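Local coordinates for protein dihydropteroate synthase (Xanthomonas albilineans, PDB 6Q62) that probably catalyses the condensation of para-aminobenzoate with 6-hydroxymethyl-7,8-dihydropterin diphosphate to give 7,8-dihydropteroate, a precursor of folate, at residues L50-A53 / E54-A57. Sequence-based numbering, arbitrary orientation.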
ATOM      1  N   LEU A  50       0.220   8.224 -22.177  1.00 10.77           N
ATOM      2  CA  LEU A  50       0.075   6.892 -22.804  1.00 11.40           C
ATOM      3  C   LEU A  50       0.603   5.786 -21.891  1.00 14.83           C
ATOM      4  O   LEU A  50      -0.025   4.724 -21.784  1.00 14.24           O
ATOM      5  CB  LEU A  50       0.778   6.831 -24.156  1.00 11.22           C
ATOM      6  CG  LEU A  50       0.172   7.668 -25.285  1.00 16.51           C
ATOM      7  CD1 LEU A  50       1.003   7.545 -26.544  1.00 17.17           C
ATOM      8  CD2 LEU A  50      -1.266   7.282 -25.569  1.00 17.66           C
ATOM      9  N   ARG A  51       1.702   6.067 -21.169  1.00 10.82           N
ATOM     10  CA  ARG A  51       2.290   5.117 -20.206  1.00 10.49           C
ATOM     11  C   ARG A  51       1.306   4.897 -19.049  1.00 12.20           C
ATOM     12  O   ARG A  51       1.078   3.760 -18.647  1.00 12.51           O
ATOM     13  CB  ARG A  51       3.648   5.618 -19.675  1.00 13.69           C
ATOM     14  CG  ARG A  51       4.246   4.658 -18.653  1.00 20.50           C
ATOM     15  CD  ARG A  51       5.689   4.906 -18.305  1.00 33.52           C
ATOM     16  NE  ARG A  51       5.904   6.143 -17.555  1.00 40.88           N
ATOM     17  CZ  ARG A  51       5.874   6.244 -16.228  1.00 58.52           C
ATOM     18  NH1 ARG A  51       5.604   5.186 -15.480  1.00 43.61           N
ATOM     19  NH2 ARG A  51       6.117   7.404 -15.642  1.00 46.64           N
ATOM     20  N   LEU A  52       0.670   5.979 -18.553  1.00  9.72           N
ATOM     21  CA  LEU A  52      -0.311   5.837 -17.476  1.00  9.35           C
ATOM     22  C   LEU A  52      -1.543   5.041 -17.913  1.00 12.03           C
ATOM     23  O   LEU A  52      -2.078   4.251 -17.120  1.00  9.36           O
ATOM     24  CB  LEU A  52      -0.686   7.202 -16.874  1.00  9.40           C
ATOM     25  CG  LEU A  52       0.477   8.001 -16.250  1.00 11.96           C
ATOM     26  CD1 LEU A  52      -0.062   9.200 -15.494  1.00 12.18           C
ATOM     27  CD2 LEU A  52       1.370   7.128 -15.336  1.00 12.68           C
ATOM     28  N   ALA A  53      -2.010   5.242 -19.160  1.00  9.95           N
ATOM     29  CA  ALA A  53      -3.109   4.446 -19.703  1.00 11.68           C
ATOM     30  C   ALA A  53      -2.672   2.965 -19.720  1.00 14.07           C
ATOM     31  O   ALA A  53      -3.423   2.126 -19.245  1.00 13.99           O
ATOM     32  CB  ALA A  53      -3.462   4.885 -21.112  1.00 12.40           C
ATOM     33  N   GLU A  54      -1.456   2.662 -20.203  1.00 11.30           N
ATOM     34  CA  GLU A  54      -0.947   1.273 -20.217  1.00 12.09           C
ATOM     35  C   GLU A  54      -0.894   0.672 -18.809  1.00 14.70           C
ATOM     36  O   GLU A  54      -1.116  -0.530 -18.654  1.00 14.75           O
ATOM     37  CB  GLU A  54       0.467   1.213 -20.816  1.00 13.70           C
ATOM     38  CG  GLU A  54       0.570   1.471 -22.303  1.00 24.44           C
ATOM     39  CD  GLU A  54       2.001   1.711 -22.763  1.00 53.12           C
ATOM     40  OE1 GLU A  54       2.943   1.452 -21.974  1.00 56.52           O
ATOM     41  OE2 GLU A  54       2.183   2.169 -23.913  1.00 51.16           O
ATOM     42  N   GLU A  55      -0.594   1.511 -17.775  1.00  9.96           N
ATOM     43  CA  GLU A  55      -0.517   1.105 -16.380  1.00  9.72           C
ATOM     44  C   GLU A  55      -1.887   0.892 -15.743  1.00 13.49           C
ATOM     45  O   GLU A  55      -1.960   0.479 -14.599  1.00 12.58           O
ATOM     46  CB  GLU A  55       0.295   2.120 -15.560  1.00 11.70           C
ATOM     47  CG  GLU A  55       1.762   2.122 -15.919  1.00  9.50           C
ATOM     48  CD  GLU A  55       2.632   2.970 -15.024  1.00 17.29           C
ATOM     49  OE1 GLU A  55       2.125   3.500 -14.012  1.00 13.56           O
ATOM     50  OE2 GLU A  55       3.837   3.096 -15.340  1.00 19.61           O
ATOM     51  N   GLY A  56      -2.963   1.201 -16.470  1.00 10.24           N
ATOM     52  CA  GLY A  56      -4.301   0.929 -15.975  1.00 10.36           C
ATOM     53  C   GLY A  56      -5.075   2.104 -15.417  1.00 12.03           C
ATOM     54  O   GLY A  56      -6.077   1.894 -14.732  1.00  9.99           O
ATOM     55  N   ALA A  57      -4.653   3.352 -15.710  1.00 10.71           N
ATOM     56  CA  ALA A  57      -5.414   4.536 -15.281  1.00  8.85           C
ATOM     57  C   ALA A  57      -6.832   4.432 -15.858  1.00 11.44           C
ATOM     58  O   ALA A  57      -6.989   3.883 -16.945  1.00 11.65           O
ATOM     59  CB  ALA A  57      -4.757   5.792 -15.839  1.00  9.78           C
TER
HETATM   60  O   HOH W   1      -6.041   2.205 -19.030  1.00 21.83           O
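Leu52 and Ala57 meet on the packed side of this helix end, where Leu52 O accepts a nearly straight hydrogen bond from Ala57 N (3.1 Å, N-H...O 165°). Leu52 CB and Ala57 CB are 4.4 Å apart, and both side chains lie buried against Val265 of helix 265-279; Ala53 and Ala57 also rest on Leu96. One step inside this bond, Gly56 N reaches Ala53 O at 3.0 Å, coming from above the carbonyl plane. With Gly56 at positive phi, the pair of bonds forms a Schellman motif that ends helix 41-54 and turns the chain toward strand 59-63 of the TIM barrel. A water donates to both Ala53 O (2.6 Å) and Ala57 O (2.8 Å), bridging the turn. Arg51 and Glu54 make up the solvent side. Arg51 and Glu55 run side by side, one helical turn apart; the Arg51 chain bends at chi3 (69°), which brings NH1 to Glu55 OE2 at 2.7 Å in a salt bridge. OE2 lies at the guanidinium edge, near its plane, but guanidinium and carboxylate are turned 65° apart and the hydrogen bond is weak. The other carboxylate oxygen, Glu55 OE1, accepts a hydrogen bond from Ala266 N, linking the partly exposed Glu55 to the start of helix 265-279. Glu54 N is hydrogen-bonded to Leu50 O at 3.0 Å, and Glu54 CG lies 3.3 Å from Leu50 O.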